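Long-range contact in acyltransferase (Actinoplanes teichomyceticus, PDB 4Q38), which probably transfers a long fatty acyl chain from acyl-CoA to the amino sugar of the glycopeptide antibiotic teicoplanin: residues L59-E72 with W152-R166. Residues are numbered along the deposited sequence; the frame is centred on the assembly and turned at random.
Sequences LLRRLEVPELDAEE and WETLTQLGELVAIHR
R166 holds one oxygen from each of two acids of helix 67-76 at the in-plane edge of its guanidinium. R166 NE and R166 NH2 both grip D69 OD2, at 2.8 Å from R166 NE, and reach it from the same face of the carboxylate, above its plane. R166 NH2 also donates to E72 OE1 (2.9 Å), again from above the carboxylate plane; Y124 OH hydrogen-bonds to that same oxygen. The R166 chain is extended through CG and CD, then bends at chi3 (-65°), which sets the guanidinium beside these acids, while L68 CD2 packs over a face of the guanidinium. Two waters extend the network: one lies within hydrogen-bonding distance of D69 OD2 and V162 O, the other joins E72 OE2 and R166 NH1.

Near the other end, the guanidinium of R62 lies flat on the indole of W152, planes 9° apart, with R62 CZ 3.3 Å from W152 NE1. This is a cation-pi stack over the five-membered ring, and R62 CD makes a CH-pi contact over the six-membered ring. R138 makes a further cation-pi contact with W152.

Between these ends runs the turn joining helices 53-62 and 67-76. A Schellman motif, with E64 at positive phi as its C-prime residue, ends the first helix, and the turn passes directly over G159, all within the helical N-terminal domain of this two-domain acyltransferase. V65 CA comes within 3.7 Å of G159 CA. L63 O accepts a weak hydrogen bond from G159 N, and E64 O receives a CA-H...O contact from G159.

Apolar packing lines the turn. L63 sends CD2 to the edge of the W152 ring and tightly against L155 CB (3.4 Å), and CD1 to L158 CD2 (3.8 Å). V65 turns CG2 to L158 CD2 and CG1 to V162 CG1. F130 of helix 125-143 packs against both L155 and L158.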
loop_
_atom_site.group_PDB
_atom_site.type_symbol
_atom_site.label_atom_id
_atom_site.label_comp_id
_atom_site.label_asym_id
_atom_site.label_seq_id
_atom_site.Cartn_x
_atom_site.Cartn_y
_atom_site.Cartn_z
ATOM N N LEU A 59 -6.505 -1.664 18.944
ATOM C CA LEU A 59 -6.629 -1.280 17.537
ATOM C C LEU A 59 -5.462 -1.818 16.706
ATOM O O LEU A 59 -5.681 -2.442 15.672
ATOM C CB LEU A 59 -6.769 0.234 17.380
ATOM C CG LEU A 59 -7.014 0.744 15.951
ATOM C CD1 LEU A 59 -8.236 0.087 15.313
ATOM C CD2 LEU A 59 -7.163 2.258 15.960
ATOM N N LEU A 60 -4.234 -1.603 17.177
ATOM C CA LEU A 60 -3.047 -2.132 16.488
ATOM C C LEU A 60 -3.109 -3.650 16.267
ATOM O O LEU A 60 -2.692 -4.157 15.211
ATOM C CB LEU A 60 -1.756 -1.715 17.216
ATOM C CG LEU A 60 -1.399 -0.223 17.081
ATOM C CD1 LEU A 60 -0.484 0.264 18.201
ATOM C CD2 LEU A 60 -0.792 0.091 15.715
ATOM N N ARG A 61 -3.645 -4.370 17.253
ATOM C CA ARG A 61 -3.766 -5.817 17.159
ATOM C C ARG A 61 -4.836 -6.194 16.132
ATOM O O ARG A 61 -4.665 -7.137 15.368
ATOM C CB ARG A 61 -4.071 -6.414 18.541
ATOM C CG ARG A 61 -4.111 -7.938 18.609
ATOM C CD ARG A 61 -3.673 -8.479 19.975
ATOM N NE ARG A 61 -4.218 -7.722 21.107
ATOM C CZ ARG A 61 -3.506 -6.954 21.934
ATOM N NH1 ARG A 61 -2.189 -6.833 21.792
ATOM N NH2 ARG A 61 -4.115 -6.307 22.916
ATOM N N ARG A 62 -5.932 -5.441 16.112
ATOM C CA ARG A 62 -6.984 -5.628 15.116
ATOM C C ARG A 62 -6.446 -5.406 13.689
ATOM O O ARG A 62 -6.872 -6.068 12.741
ATOM C CB ARG A 62 -8.165 -4.697 15.407
ATOM C CG ARG A 62 -9.438 -5.086 14.679
ATOM C CD ARG A 62 -10.677 -4.591 15.398
ATOM N NE ARG A 62 -11.833 -5.383 14.987
ATOM C CZ ARG A 62 -13.079 -5.185 15.408
ATOM N NH1 ARG A 62 -13.350 -4.204 16.262
ATOM N NH2 ARG A 62 -14.055 -5.970 14.968
ATOM N N LEU A 63 -5.482 -4.501 13.569
ATOM C CA LEU A 63 -4.831 -4.204 12.293
ATOM C C LEU A 63 -3.616 -5.109 12.025
ATOM O O LEU A 63 -2.846 -4.873 11.099
ATOM C CB LEU A 63 -4.456 -2.718 12.250
ATOM C CG LEU A 63 -5.624 -1.733 12.419
ATOM C CD1 LEU A 63 -5.118 -0.347 12.788
ATOM C CD2 LEU A 63 -6.462 -1.673 11.152
ATOM N N GLU A 64 -3.455 -6.149 12.849
ATOM C CA GLU A 64 -2.386 -7.157 12.690
ATOM C C GLU A 64 -0.956 -6.590 12.673
ATOM O O GLU A 64 -0.052 -7.154 12.058
ATOM C CB GLU A 64 -2.639 -8.050 11.462
ATOM C CG GLU A 64 -3.957 -8.810 11.536
ATOM C CD GLU A 64 -4.200 -9.740 10.363
ATOM O OE1 GLU A 64 -3.342 -9.845 9.454
ATOM O OE2 GLU A 64 -5.276 -10.375 10.354
ATOM N N VAL A 65 -0.757 -5.475 13.357
ATOM C CA VAL A 65 0.590 -4.951 13.585
ATOM C C VAL A 65 1.311 -5.899 14.565
ATOM O O VAL A 65 0.740 -6.257 15.583
ATOM C CB VAL A 65 0.513 -3.515 14.124
ATOM C CG1 VAL A 65 1.896 -2.981 14.479
ATOM C CG2 VAL A 65 -0.172 -2.608 13.092
ATOM N N PRO A 66 2.545 -6.346 14.239
ATOM C CA PRO A 66 3.201 -7.279 15.171
ATOM C C PRO A 66 3.361 -6.660 16.567
ATOM O O PRO A 66 3.511 -5.437 16.692
ATOM C CB PRO A 66 4.563 -7.530 14.518
ATOM C CG PRO A 66 4.324 -7.278 13.054
ATOM C CD PRO A 66 3.358 -6.121 13.030
ATOM N N GLU A 67 3.312 -7.504 17.597
ATOM C CA GLU A 67 3.342 -7.049 18.991
ATOM C C GLU A 67 4.518 -6.129 19.275
ATOM O O GLU A 67 4.348 -5.105 19.930
ATOM C CB GLU A 67 3.347 -8.235 19.976
ATOM C CG GLU A 67 2.091 -9.106 19.931
ATOM C CD GLU A 67 0.809 -8.349 20.270
ATOM O OE1 GLU A 67 -0.195 -8.522 19.543
ATOM O OE2 GLU A 67 0.794 -7.583 21.264
ATOM N N LEU A 68 5.698 -6.489 18.772
ATOM C CA LEU A 68 6.912 -5.700 19.000
ATOM C C LEU A 68 6.752 -4.247 18.535
ATOM O O LEU A 68 6.997 -3.304 19.307
ATOM C CB LEU A 68 8.120 -6.344 18.314
ATOM C CG LEU A 68 9.450 -5.581 18.374
ATOM C CD1 LEU A 68 9.952 -5.463 19.812
ATOM C CD2 LEU A 68 10.491 -6.250 17.488
ATOM N N ASP A 69 6.341 -4.078 17.277
ATOM C CA ASP A 69 6.124 -2.742 16.715
ATOM C C ASP A 69 5.020 -1.984 17.441
ATOM O O ASP A 69 5.175 -0.801 17.717
ATOM C CB ASP A 69 5.801 -2.814 15.217
ATOM C CG ASP A 69 6.821 -3.615 14.447
ATOM O OD1 ASP A 69 6.686 -4.843 14.424
ATOM O OD2 ASP A 69 7.751 -3.025 13.866
ATOM N N ALA A 70 3.912 -2.668 17.728
ATOM C CA ALA A 70 2.759 -2.052 18.392
ATOM C C ALA A 70 3.132 -1.450 19.753
ATOM O O ALA A 70 2.739 -0.315 20.068
ATOM C CB ALA A 70 1.622 -3.053 18.533
ATOM N N GLU A 71 3.903 -2.205 20.540
ATOM C CA GLU A 71 4.444 -1.708 21.816
ATOM C C GLU A 71 5.187 -0.410 21.594
ATOM O O GLU A 71 4.965 0.573 22.303
ATOM C CB GLU A 71 5.435 -2.701 22.421
ATOM C CG GLU A 71 4.826 -3.895 23.123
ATOM C CD GLU A 71 5.887 -4.894 23.553
ATOM O OE1 GLU A 71 6.693 -4.553 24.445
ATOM O OE2 GLU A 71 5.918 -6.011 22.990
ATOM N N GLU A 72 6.083 -0.421 20.611
ATOM C CA GLU A 72 6.913 0.737 20.303
ATOM C C GLU A 72 6.078 1.917 19.813
ATOM O O GLU A 72 6.343 3.077 20.167
ATOM C CB GLU A 72 7.990 0.370 19.275
ATOM C CG GLU A 72 9.022 -0.625 19.801
ATOM C CD GLU A 72 10.068 -1.020 18.770
ATOM O OE1 GLU A 72 10.011 -0.547 17.609
ATOM O OE2 GLU A 72 10.965 -1.808 19.130
ATOM N N TRP A 152 -12.378 -4.416 8.199
ATOM C CA TRP A 152 -11.206 -4.771 9.004
ATOM C C TRP A 152 -10.169 -5.545 8.226
ATOM O O TRP A 152 -8.990 -5.212 8.282
ATOM C CB TRP A 152 -11.618 -5.497 10.294
ATOM C CG TRP A 152 -12.248 -4.545 11.284
ATOM C CD1 TRP A 152 -13.554 -4.564 11.773
ATOM C CD2 TRP A 152 -11.625 -3.368 11.910
ATOM N NE1 TRP A 152 -13.770 -3.522 12.648
ATOM C CE2 TRP A 152 -12.659 -2.763 12.770
ATOM C CE3 TRP A 152 -10.355 -2.780 11.860
ATOM C CZ2 TRP A 152 -12.412 -1.624 13.534
ATOM C CZ3 TRP A 152 -10.123 -1.626 12.629
ATOM C CH2 TRP A 152 -11.126 -1.065 13.448
ATOM N N GLU A 153 -10.594 -6.558 7.475
ATOM C CA GLU A 153 -9.659 -7.345 6.654
ATOM C C GLU A 153 -8.831 -6.429 5.741
ATOM O O GLU A 153 -7.625 -6.614 5.583
ATOM C CB GLU A 153 -10.421 -8.375 5.821
ATOM C CG GLU A 153 -9.562 -9.412 5.112
ATOM C CD GLU A 153 -10.396 -10.343 4.243
ATOM O OE1 GLU A 153 -11.534 -10.665 4.644
ATOM O OE2 GLU A 153 -9.924 -10.746 3.151
ATOM N N THR A 154 -9.492 -5.438 5.153
ATOM C CA THR A 154 -8.822 -4.452 4.302
ATOM C C THR A 154 -7.751 -3.665 5.065
ATOM O O THR A 154 -6.619 -3.525 4.604
ATOM C CB THR A 154 -9.865 -3.510 3.679
ATOM O OG1 THR A 154 -10.780 -4.289 2.888
ATOM C CG2 THR A 154 -9.192 -2.432 2.809
ATOM N N LEU A 155 -8.112 -3.161 6.242
ATOM C CA LEU A 155 -7.218 -2.300 7.009
ATOM C C LEU A 155 -6.013 -3.021 7.620
ATOM O O LEU A 155 -5.042 -2.364 7.987
ATOM C CB LEU A 155 -8.010 -1.526 8.090
ATOM C CG LEU A 155 -9.087 -0.571 7.551
ATOM C CD1 LEU A 155 -9.869 0.080 8.688
ATOM C CD2 LEU A 155 -8.494 0.499 6.635
ATOM N N THR A 156 -6.080 -4.356 7.732
ATOM C CA THR A 156 -4.971 -5.164 8.274
ATOM C C THR A 156 -3.691 -5.109 7.457
ATOM O O THR A 156 -2.639 -5.510 7.961
ATOM C CB THR A 156 -5.310 -6.671 8.424
ATOM O OG1 THR A 156 -5.568 -7.245 7.132
ATOM C CG2 THR A 156 -6.494 -6.898 9.363
ATOM N N GLN A 157 -3.742 -4.628 6.209
ATOM C CA GLN A 157 -2.475 -4.471 5.493
ATOM C C GLN A 157 -1.521 -3.508 6.209
ATOM O O GLN A 157 -0.320 -3.535 5.955
ATOM C CB GLN A 157 -2.605 -4.103 4.000
ATOM C CG GLN A 157 -1.292 -4.432 3.263
ATOM C CD GLN A 157 -1.333 -4.307 1.751
ATOM O OE1 GLN A 157 -0.593 -5.011 1.030
ATOM N NE2 GLN A 157 -2.155 -3.417 1.259
ATOM N N LEU A 158 -2.039 -2.673 7.115
ATOM C CA LEU A 158 -1.144 -1.827 7.911
ATOM C C LEU A 158 -0.087 -2.675 8.606
ATOM O O LEU A 158 1.101 -2.364 8.558
ATOM C CB LEU A 158 -1.913 -0.990 8.948
ATOM C CG LEU A 158 -1.014 -0.156 9.874
ATOM C CD1 LEU A 158 -0.236 0.913 9.103
ATOM C CD2 LEU A 158 -1.831 0.467 11.004
ATOM N N GLY A 159 -0.523 -3.754 9.248
ATOM C CA GLY A 159 0.409 -4.637 9.952
ATOM C C GLY A 159 1.460 -5.235 9.035
ATOM O O GLY A 159 2.634 -5.292 9.378
ATOM N N GLU A 160 1.031 -5.680 7.859
ATOM C CA GLU A 160 1.931 -6.240 6.848
ATOM C C GLU A 160 3.003 -5.223 6.461
ATOM O O GLU A 160 4.183 -5.546 6.373
ATOM C CB GLU A 160 1.110 -6.653 5.615
ATOM C CG GLU A 160 1.930 -7.112 4.405
ATOM C CD GLU A 160 1.067 -7.427 3.193
ATOM O OE1 GLU A 160 0.073 -8.159 3.352
ATOM O OE2 GLU A 160 1.384 -6.954 2.070
ATOM N N LEU A 161 2.582 -3.982 6.246
ATOM C CA LEU A 161 3.498 -2.938 5.774
ATOM C C LEU A 161 4.447 -2.505 6.887
ATOM O O LEU A 161 5.608 -2.199 6.630
ATOM C CB LEU A 161 2.710 -1.745 5.227
ATOM C CG LEU A 161 1.839 -2.029 3.984
ATOM C CD1 LEU A 161 0.807 -0.923 3.796
ATOM C CD2 LEU A 161 2.694 -2.180 2.722
ATOM N N VAL A 162 3.955 -2.496 8.126
ATOM C CA VAL A 162 4.829 -2.282 9.281
ATOM C C VAL A 162 5.901 -3.398 9.345
ATOM O O VAL A 162 7.098 -3.110 9.435
ATOM C CB VAL A 162 4.011 -2.183 10.585
ATOM C CG1 VAL A 162 4.932 -2.080 11.793
ATOM C CG2 VAL A 162 3.095 -0.970 10.526
ATOM N N ALA A 163 5.466 -4.657 9.271
ATOM C CA ALA A 163 6.390 -5.812 9.280
ATOM C C ALA A 163 7.421 -5.736 8.156
ATOM O O ALA A 163 8.608 -6.004 8.374
ATOM C CB ALA A 163 5.621 -7.123 9.203
ATOM N N ILE A 164 6.964 -5.354 6.963
ATOM C CA ILE A 164 7.848 -5.154 5.809
ATOM C C ILE A 164 8.917 -4.106 6.090
ATOM O O ILE A 164 10.079 -4.307 5.753
ATOM C CB ILE A 164 7.045 -4.787 4.535
ATOM C CG1 ILE A 164 6.372 -6.046 3.946
ATOM C CG2 ILE A 164 7.927 -4.085 3.502
ATOM C CD1 ILE A 164 5.211 -5.729 3.016
ATOM N N HIS A 165 8.537 -2.981 6.694
ATOM C CA HIS A 165 9.540 -1.962 7.013
ATOM C C HIS A 165 10.672 -2.541 7.818
ATOM O O HIS A 165 11.850 -2.325 7.496
ATOM C CB HIS A 165 8.932 -0.755 7.732
ATOM C CG HIS A 165 9.932 0.349 7.995
ATOM N ND1 HIS A 165 10.862 0.262 8.962
ATOM C CD2 HIS A 165 10.136 1.569 7.362
ATOM C CE1 HIS A 165 11.622 1.368 8.955
ATOM N NE2 HIS A 165 11.176 2.172 7.981
ATOM N N ARG A 166 10.328 -3.306 8.850
ATOM C CA ARG A 166 11.322 -3.854 9.769
ATOM C C ARG A 166 12.192 -4.913 9.097
ATOM O O ARG A 166 13.400 -4.956 9.323
ATOM C CB ARG A 166 10.655 -4.415 11.023
ATOM C CG ARG A 166 11.627 -4.959 12.068
ATOM C CD ARG A 166 10.899 -5.431 13.320
ATOM N NE ARG A 166 10.238 -4.327 14.021
ATOM C CZ ARG A 166 10.802 -3.583 14.973
ATOM N NH1 ARG A 166 12.062 -3.802 15.351
ATOM N NH2 ARG A 166 10.101 -2.609 15.547
HETATM O O HOH W 1 8.253 -1.751 11.528
HETATM O O HOH W 2 12.866 -2.701 17.786
#